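Fervidolysin (Fervidobacterium pennivorans, PDB 1R6V) is a subtilisin-like serine protease that degrades keratin into peptides, allowing the bacterium to grow on native feathers. Local coordinates at residues I493-H507 with R529-V543. The protein carries 1 engineered substitution. Sequence-based numbering, arbitrary orientation.
Sequences IDSGTYDIFVGGPDH and RMAEERQASFVGFGV
Antiparallel pairing with a G1 beta bulge joins strands 496-505 and 535-543 at one margin of a four-stranded sheet, in the Ig-like beta-sandwich domain of fervidolysin. Tyr-498 faces both Gly-540 and Phe-541 at the bulge. Phe-541 N bonds to Tyr-498 O at 2.7 Å, and the chain turns a corner at Val-539 and Gly-540, the glycine with a positive phi of 61°. The carboxylate of Asp-499 bonds to this corner: its OD1 receives Gly-540 N at 2.9 Å, nearly along the C-O axis, with an N-H...O angle of 166°. Regular backbone pairs continue on both sides of the bulge, Gly-496 with Val-543 and Ile-500 with Phe-538.

Tyr-498, Ile-500, Val-502, Ala-536, Phe-538, Phe-541 and Val-543 share one face of the sheet. Val-502 and Val-543 touch strand 446-455, and Ala-536, Phe-538 and Phe-541 touch strand 549-553, both in the other sheet of the sandwich. Ile-500 CD1 touches Phe-541 CD2 at 3.7 Å. Val-543 CG2 meets Tyr-498 CD1 at 3.9 Å, while the tyrosine OH bonds to Asp-494 O from above the carbonyl plane. On the other face, Ser-537 CB rests against Phe-501 CD2 at 3.7 Å.

Beyond the strands, the His-507 ring lies against the 3-10 turn 530-532. Met-530 CA sits over one ring face, 3.6 Å from the centroid, a CH-pi contact. At the ring edge, Glu-533 OE2 approaches His-507 CE1 to 3.0 Å.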
ATOM      1  N   ILE A 493       9.031   6.925  10.297  1.00 11.35           N
ATOM      2  CA  ILE A 493       9.300   8.044   9.416  1.00 11.85           C
ATOM      3  C   ILE A 493      10.237   9.031  10.131  1.00 12.85           C
ATOM      4  O   ILE A 493      10.492   8.918  11.334  1.00 12.95           O
ATOM      5  CB  ILE A 493       8.003   8.816   9.011  1.00 10.87           C
ATOM      6  CG1 ILE A 493       7.321   9.428  10.240  1.00 12.67           C
ATOM      7  CG2 ILE A 493       7.037   7.866   8.280  1.00 11.91           C
ATOM      8  CD1 ILE A 493       6.284  10.516   9.869  1.00 12.87           C
ATOM      9  N   ASP A 494      10.754   9.988   9.370  1.00 13.65           N
ATOM     10  CA  ASP A 494      11.642  11.015   9.923  1.00 13.38           C
ATOM     11  C   ASP A 494      10.942  11.922  10.937  1.00 13.53           C
ATOM     12  O   ASP A 494       9.752  12.249  10.798  1.00 12.22           O
ATOM     13  CB  ASP A 494      12.144  11.980   8.832  1.00 14.29           C
ATOM     14  CG  ASP A 494      13.161  11.377   7.907  1.00 14.96           C
ATOM     15  OD1 ASP A 494      13.670  10.268   8.189  1.00 15.24           O
ATOM     16  OD2 ASP A 494      13.472  12.045   6.883  1.00 17.00           O
ATOM     17  N   SER A 495      11.696  12.363  11.936  1.00 13.17           N
ATOM     18  CA  SER A 495      11.149  13.343  12.861  1.00 15.64           C
ATOM     19  C   SER A 495      11.474  14.661  12.124  1.00 15.33           C
ATOM     20  O   SER A 495      12.301  14.670  11.213  1.00 16.09           O
ATOM     21  CB  SER A 495      11.868  13.292  14.204  1.00 16.09           C
ATOM     22  OG  SER A 495      13.267  13.438  14.030  1.00 16.01           O
ATOM     23  N   GLY A 496      10.830  15.755  12.499  1.00 16.27           N
ATOM     24  CA  GLY A 496      11.098  17.019  11.839  1.00 16.47           C
ATOM     25  C   GLY A 496       9.849  17.824  11.537  1.00 16.64           C
ATOM     26  O   GLY A 496       8.746  17.488  11.976  1.00 14.79           O
ATOM     27  N   THR A 497      10.020  18.879  10.754  1.00 17.48           N
ATOM     28  CA  THR A 497       8.922  19.774  10.405  1.00 17.73           C
ATOM     29  C   THR A 497       8.313  19.462   9.043  1.00 17.58           C
ATOM     30  O   THR A 497       9.022  19.316   8.041  1.00 17.92           O
ATOM     31  CB  THR A 497       9.420  21.243  10.418  1.00 19.69           C
ATOM     32  OG1 THR A 497      10.016  21.536  11.696  1.00 19.53           O
ATOM     33  CG2 THR A 497       8.273  22.195  10.161  1.00 19.62           C
ATOM     34  N   TYR A 498       6.984  19.358   9.023  1.00 18.20           N
ATOM     35  CA  TYR A 498       6.236  19.065   7.810  1.00 17.01           C
ATOM     36  C   TYR A 498       5.035  19.964   7.641  1.00 16.94           C
ATOM     37  O   TYR A 498       4.503  20.488   8.608  1.00 18.58           O
ATOM     38  CB  TYR A 498       5.641  17.661   7.839  1.00 17.22           C
ATOM     39  CG  TYR A 498       6.626  16.542   7.969  1.00 14.96           C
ATOM     40  CD1 TYR A 498       7.141  16.191   9.211  1.00 15.60           C
ATOM     41  CD2 TYR A 498       7.005  15.795   6.850  1.00 18.05           C
ATOM     42  CE1 TYR A 498       8.002  15.112   9.336  1.00 15.46           C
ATOM     43  CE2 TYR A 498       7.864  14.718   6.965  1.00 16.44           C
ATOM     44  CZ  TYR A 498       8.353  14.384   8.216  1.00 17.03           C
ATOM     45  OH  TYR A 498       9.160  13.288   8.343  1.00 17.39           O
ATOM     46  N   ASP A 499       4.611  20.046   6.401  1.00 18.72           N
ATOM     47  CA  ASP A 499       3.398  20.772   6.082  1.00 19.71           C
ATOM     48  C   ASP A 499       2.483  19.587   5.813  1.00 17.74           C
ATOM     49  O   ASP A 499       2.723  18.822   4.890  1.00 18.37           O
ATOM     50  CB  ASP A 499       3.557  21.605   4.819  1.00 20.94           C
ATOM     51  CG  ASP A 499       4.365  22.858   5.059  1.00 24.22           C
ATOM     52  OD1 ASP A 499       4.542  23.242   6.237  1.00 25.23           O
ATOM     53  OD2 ASP A 499       4.810  23.461   4.069  1.00 26.85           O
ATOM     54  N   ILE A 500       1.462  19.459   6.614  1.00 18.03           N
ATOM     55  CA  ILE A 500       0.553  18.322   6.502  1.00 18.49           C
ATOM     56  C   ILE A 500      -0.801  18.741   5.948  1.00 19.17           C
ATOM     57  O   ILE A 500      -1.461  19.617   6.509  1.00 21.40           O
ATOM     58  CB  ILE A 500       0.371  17.652   7.890  1.00 16.45           C
ATOM     59  CG1 ILE A 500       1.730  17.182   8.424  1.00 16.93           C
ATOM     60  CG2 ILE A 500      -0.550  16.439   7.770  1.00 17.33           C
ATOM     61  CD1 ILE A 500       1.678  16.565   9.822  1.00 18.49           C
ATOM     62  N   PHE A 501      -1.200  18.109   4.845  1.00 19.90           N
ATOM     63  CA  PHE A 501      -2.477  18.392   4.192  1.00 20.72           C
ATOM     64  C   PHE A 501      -3.376  17.171   4.290  1.00 20.06           C
ATOM     65  O   PHE A 501      -2.939  16.057   4.039  1.00 17.58           O
ATOM     66  CB  PHE A 501      -2.245  18.768   2.726  1.00 24.01           C
ATOM     67  CG  PHE A 501      -1.318  19.939   2.553  1.00 28.72           C
ATOM     68  CD1 PHE A 501       0.064  19.756   2.541  1.00 30.85           C
ATOM     69  CD2 PHE A 501      -1.822  21.231   2.440  1.00 30.73           C
ATOM     70  CE1 PHE A 501       0.927  20.842   2.420  1.00 29.64           C
ATOM     71  CE2 PHE A 501      -0.965  22.323   2.319  1.00 31.68           C
ATOM     72  CZ  PHE A 501       0.410  22.128   2.309  1.00 31.75           C
ATOM     73  N   VAL A 502      -4.624  17.401   4.669  1.00 19.99           N
ATOM     74  CA  VAL A 502      -5.613  16.342   4.849  1.00 22.19           C
ATOM     75  C   VAL A 502      -6.798  16.631   3.919  1.00 24.09           C
ATOM     76  O   VAL A 502      -7.292  17.754   3.889  1.00 23.60           O
ATOM     77  CB  VAL A 502      -6.079  16.343   6.323  1.00 23.19           C
ATOM     78  CG1 VAL A 502      -7.041  15.209   6.587  1.00 26.67           C
ATOM     79  CG2 VAL A 502      -4.857  16.237   7.243  1.00 23.54           C
ATOM     80  N   GLY A 503      -7.245  15.627   3.166  1.00 23.86           N
ATOM     81  CA  GLY A 503      -8.357  15.833   2.246  1.00 29.43           C
ATOM     82  C   GLY A 503      -9.529  14.881   2.436  1.00 31.58           C
ATOM     83  O   GLY A 503      -9.330  13.667   2.439  1.00 34.67           O
ATOM     84  N   GLY A 504     -10.725  15.472   2.551  1.00 32.46           N
ATOM     85  CA  GLY A 504     -12.013  14.813   2.782  1.00 33.59           C
ATOM     86  C   GLY A 504     -12.184  13.421   2.259  1.00 31.68           C
ATOM     87  O   GLY A 504     -11.332  12.973   1.497  1.00 34.45           O
ATOM     88  N   PRO A 505     -13.286  12.718   2.605  1.00 29.09           N
ATOM     89  CA  PRO A 505     -13.387  11.355   2.068  1.00 27.21           C
ATOM     90  C   PRO A 505     -13.181  11.347   0.565  1.00 26.43           C
ATOM     91  O   PRO A 505     -13.557  12.293  -0.119  1.00 24.56           O
ATOM     92  CB  PRO A 505     -14.799  10.912   2.471  1.00 26.97           C
ATOM     93  CG  PRO A 505     -15.091  11.734   3.707  1.00 27.76           C
ATOM     94  CD  PRO A 505     -14.512  13.090   3.338  1.00 28.80           C
ATOM     95  N   ASP A 506     -12.609  10.247   0.126  1.00 25.76           N
ATOM     96  CA  ASP A 506     -12.318  10.084  -1.287  1.00 27.58           C
ATOM     97  C   ASP A 506     -13.592   9.760  -2.060  1.00 29.09           C
ATOM     98  O   ASP A 506     -14.202   8.719  -1.848  1.00 30.87           O
ATOM     99  CB  ASP A 506     -11.298   8.958  -1.455  1.00 28.42           C
ATOM    100  CG  ASP A 506     -10.851   8.775  -2.886  1.00 29.59           C
ATOM    101  OD1 ASP A 506     -11.139   9.648  -3.733  1.00 31.49           O
ATOM    102  OD2 ASP A 506     -10.192   7.752  -3.159  1.00 32.13           O
ATOM    103  N   HIS A 507     -13.993  10.699  -3.040  1.00 27.85           N
ATOM    104  CA  HIS A 507     -15.200  10.467  -3.820  1.00 28.40           C
ATOM    105  C   HIS A 507     -14.809   9.880  -5.171  1.00 28.92           C
ATOM    106  O   HIS A 507     -14.938  10.547  -6.199  1.00 29.30           O
ATOM    107  CB  HIS A 507     -15.956  11.785  -4.018  1.00 29.54           C
ATOM    108  CG  HIS A 507     -15.060  12.974  -4.192  1.00 30.87           C
ATOM    109  ND1 HIS A 507     -14.308  13.496  -3.162  1.00 32.97           N
ATOM    110  CD2 HIS A 507     -14.792  13.738  -5.277  1.00 32.55           C
ATOM    111  CE1 HIS A 507     -13.617  14.532  -3.601  1.00 32.19           C
ATOM    112  NE2 HIS A 507     -13.891  14.699  -4.882  1.00 34.04           N
ATOM    113  N   ARG A 529     -20.143  12.844  -3.363  1.00 20.76           N
ATOM    114  CA  ARG A 529     -19.982  14.138  -4.023  1.00 21.72           C
ATOM    115  C   ARG A 529     -18.744  14.926  -3.616  1.00 21.73           C
ATOM    116  O   ARG A 529     -18.367  14.934  -2.450  1.00 19.87           O
ATOM    117  CB  ARG A 529     -21.202  15.010  -3.734  1.00 20.94           C
ATOM    118  CG  ARG A 529     -22.517  14.314  -3.983  1.00 20.97           C
ATOM    119  CD  ARG A 529     -23.688  15.190  -3.576  1.00 19.06           C
ATOM    120  NE  ARG A 529     -24.926  14.421  -3.590  1.00 16.24           N
ATOM    121  CZ  ARG A 529     -25.243  13.500  -2.685  1.00 18.17           C
ATOM    122  NH1 ARG A 529     -24.417  13.235  -1.682  1.00 17.09           N
ATOM    123  NH2 ARG A 529     -26.377  12.813  -2.801  1.00 15.54           N
ATOM    124  N   MET A 530     -18.142  15.608  -4.587  1.00 22.55           N
ATOM    125  CA  MET A 530     -16.957  16.419  -4.318  1.00 24.33           C
ATOM    126  C   MET A 530     -17.304  17.484  -3.274  1.00 23.62           C
ATOM    127  O   MET A 530     -16.469  17.863  -2.451  1.00 22.92           O
ATOM    128  CB  MET A 530     -16.463  17.084  -5.611  1.00 27.80           C
ATOM    129  CG  MET A 530     -15.139  17.823  -5.462  1.00 33.32           C
ATOM    130  SD  MET A 530     -14.557  18.534  -7.022  1.00 38.31           S
ATOM    131  CE  MET A 530     -13.541  17.214  -7.616  1.00 36.72           C
ATOM    132  N   ALA A 531     -18.554  17.943  -3.287  1.00 20.63           N
ATOM    133  CA  ALA A 531     -18.992  18.962  -2.344  1.00 18.73           C
ATOM    134  C   ALA A 531     -18.913  18.516  -0.885  1.00 18.49           C
ATOM    135  O   ALA A 531     -18.929  19.350   0.019  1.00 19.52           O
ATOM    136  CB  ALA A 531     -20.432  19.407  -2.674  1.00 19.80           C
ATOM    137  N   GLU A 532     -18.827  17.208  -0.653  1.00 17.02           N
ATOM    138  CA  GLU A 532     -18.751  16.678   0.702  1.00 17.03           C
ATOM    139  C   GLU A 532     -17.313  16.619   1.234  1.00 17.77           C
ATOM    140  O   GLU A 532     -17.097  16.497   2.441  1.00 17.89           O
ATOM    141  CB  GLU A 532     -19.383  15.287   0.748  1.00 18.00           C
ATOM    142  CG  GLU A 532     -20.855  15.318   0.371  1.00 18.85           C
ATOM    143  CD  GLU A 532     -21.436  13.953   0.091  1.00 19.95           C
ATOM    144  OE1 GLU A 532     -20.753  13.153  -0.587  1.00 19.97           O
ATOM    145  OE2 GLU A 532     -22.576  13.702   0.541  1.00 19.50           O
ATOM    146  N   GLU A 533     -16.348  16.703   0.335  1.00 19.21           N
ATOM    147  CA  GLU A 533     -14.944  16.655   0.728  1.00 22.23           C
ATOM    148  C   GLU A 533     -14.593  17.859   1.604  1.00 22.96           C
ATOM    149  O   GLU A 533     -15.054  18.970   1.360  1.00 21.99           O
ATOM    150  CB  GLU A 533     -14.043  16.645  -0.509  1.00 25.73           C
ATOM    151  CG  GLU A 533     -12.557  16.499  -0.172  1.00 31.73           C
ATOM    152  CD  GLU A 533     -11.638  16.691  -1.369  1.00 35.44           C
ATOM    153  OE1 GLU A 533     -10.398  16.669  -1.169  1.00 37.02           O
ATOM    154  OE2 GLU A 533     -12.143  16.859  -2.504  1.00 36.85           O
ATOM    155  N   ARG A 534     -13.785  17.617   2.632  1.00 21.83           N
ATOM    156  CA  ARG A 534     -13.342  18.663   3.548  1.00 22.23           C
ATOM    157  C   ARG A 534     -11.813  18.659   3.466  1.00 22.75           C
ATOM    158  O   ARG A 534     -11.214  17.643   3.122  1.00 19.90           O
ATOM    159  CB  ARG A 534     -13.768  18.344   4.983  1.00 24.05           C
ATOM    160  CG  ARG A 534     -15.242  18.002   5.185  1.00 26.55           C
ATOM    161  CD  ARG A 534     -16.092  19.253   5.270  1.00 29.09           C
ATOM    162  NE  ARG A 534     -16.018  19.998   4.031  1.00 30.87           N
ATOM    163  CZ  ARG A 534     -16.157  21.311   3.921  1.00 28.23           C
ATOM    164  NH1 ARG A 534     -16.380  22.069   4.987  1.00 30.83           N
ATOM    165  NH2 ARG A 534     -16.056  21.864   2.726  1.00 30.12           N
ATOM    166  N   GLN A 535     -11.190  19.790   3.778  1.00 24.09           N
ATOM    167  CA  GLN A 535      -9.735  19.891   3.735  1.00 26.07           C
ATOM    168  C   GLN A 535      -9.186  20.636   4.946  1.00 25.89           C
ATOM    169  O   GLN A 535      -9.871  21.462   5.548  1.00 26.55           O
ATOM    170  CB  GLN A 535      -9.284  20.599   2.453  1.00 28.26           C
ATOM    171  CG  GLN A 535      -9.671  19.882   1.169  1.00 33.36           C
ATOM    172  CD  GLN A 535      -9.189  20.611  -0.069  1.00 37.15           C
ATOM    173  OE1 GLN A 535      -9.259  21.841  -0.146  1.00 39.94           O
ATOM    174  NE2 GLN A 535      -8.706  19.856  -1.056  1.00 38.99           N
ATOM    175  N   ALA A 536      -7.945  20.324   5.308  1.00 25.08           N
ATOM    176  CA  ALA A 536      -7.281  20.969   6.431  1.00 25.34           C
ATOM    177  C   ALA A 536      -5.791  20.973   6.133  1.00 26.01           C
ATOM    178  O   ALA A 536      -5.277  20.061   5.489  1.00 24.23           O
ATOM    179  CB  ALA A 536      -7.551  20.207   7.722  1.00 26.67           C
ATOM    180  N   SER A 537      -5.100  22.014   6.579  1.00 25.48           N
ATOM    181  CA  SER A 537      -3.671  22.090   6.358  1.00 25.24           C
ATOM    182  C   SER A 537      -3.039  22.526   7.666  1.00 25.03           C
ATOM    183  O   SER A 537      -3.591  23.358   8.386  1.00 23.42           O
ATOM    184  CB  SER A 537      -3.344  23.092   5.248  1.00 28.56           C
ATOM    185  OG  SER A 537      -3.740  24.396   5.610  1.00 32.69           O
ATOM    186  N   PHE A 538      -1.897  21.928   7.984  1.00 23.02           N
ATOM    187  CA  PHE A 538      -1.174  22.252   9.206  1.00 23.70           C
ATOM    188  C   PHE A 538       0.256  22.536   8.785  1.00 24.24           C
ATOM    189  O   PHE A 538       1.045  21.615   8.598  1.00 23.30           O
ATOM    190  CB  PHE A 538      -1.233  21.072  10.179  1.00 23.45           C
ATOM    191  CG  PHE A 538      -2.633  20.663  10.544  1.00 25.23           C
ATOM    192  CD1 PHE A 538      -3.375  19.839   9.701  1.00 25.44           C
ATOM    193  CD2 PHE A 538      -3.230  21.149  11.705  1.00 24.12           C
ATOM    194  CE1 PHE A 538      -4.699  19.508  10.012  1.00 26.66           C
ATOM    195  CE2 PHE A 538      -4.550  20.826  12.026  1.00 26.69           C
ATOM    196  CZ  PHE A 538      -5.289  20.004  11.177  1.00 25.75           C
ATOM    197  N   VAL A 539       0.577  23.820   8.631  1.00 23.30           N
ATOM    198  CA  VAL A 539       1.904  24.250   8.191  1.00 23.27           C
ATOM    199  C   VAL A 539       2.924  24.251   9.325  1.00 22.76           C
ATOM    200  O   VAL A 539       2.620  24.665  10.440  1.00 23.43           O
ATOM    201  CB  VAL A 539       1.824  25.674   7.562  1.00 23.53           C
ATOM    202  CG1 VAL A 539       3.212  26.176   7.184  1.00 24.30           C
ATOM    203  CG2 VAL A 539       0.937  25.635   6.334  1.00 24.69           C
ATOM    204  N   GLY A 540       4.133  23.781   9.029  1.00 21.50           N
ATOM    205  CA  GLY A 540       5.177  23.741  10.039  1.00 22.19           C
ATOM    206  C   GLY A 540       4.848  22.878  11.240  1.00 21.93           C
ATOM    207  O   GLY A 540       5.169  23.225  12.388  1.00 22.28           O
ATOM    208  N   PHE A 541       4.190  21.748  11.001  1.00 20.62           N
ATOM    209  CA  PHE A 541       3.854  20.871  12.113  1.00 20.19           C
ATOM    210  C   PHE A 541       5.108  20.071  12.453  1.00 19.44           C
ATOM    211  O   PHE A 541       5.749  19.518  11.568  1.00 18.79           O
ATOM    212  CB  PHE A 541       2.725  19.900  11.745  1.00 19.57           C
ATOM    213  CG  PHE A 541       2.274  19.050  12.897  1.00 21.32           C
ATOM    214  CD1 PHE A 541       1.295  19.508  13.782  1.00 21.74           C
ATOM    215  CD2 PHE A 541       2.849  17.807  13.123  1.00 19.86           C
ATOM    216  CE1 PHE A 541       0.903  18.731  14.873  1.00 23.41           C
ATOM    217  CE2 PHE A 541       2.466  17.031  14.204  1.00 20.64           C
ATOM    218  CZ  PHE A 541       1.489  17.491  15.085  1.00 20.27           C
ATOM    219  N   GLY A 542       5.441  20.015  13.735  1.00 19.43           N
ATOM    220  CA  GLY A 542       6.633  19.294  14.154  1.00 18.57           C
ATOM    221  C   GLY A 542       6.355  17.879  14.621  1.00 18.16           C
ATOM    222  O   GLY A 542       5.576  17.652  15.543  1.00 18.90           O
ATOM    223  N   VAL A 543       6.997  16.920  13.971  1.00 17.19           N
ATOM    224  CA  VAL A 543       6.835  15.522  14.341  1.00 16.70           C
ATOM    225  C   VAL A 543       8.070  15.113  15.135  1.00 15.95           C
ATOM    226  O   VAL A 543       9.182  15.428  14.740  1.00 14.80           O
ATOM    227  CB  VAL A 543       6.694  14.641  13.081  1.00 17.96           C
ATOM    228  CG1 VAL A 543       6.778  13.156  13.461  1.00 17.66           C
ATOM    229  CG2 VAL A 543       5.352  14.937  12.408  1.00 19.28           C
TER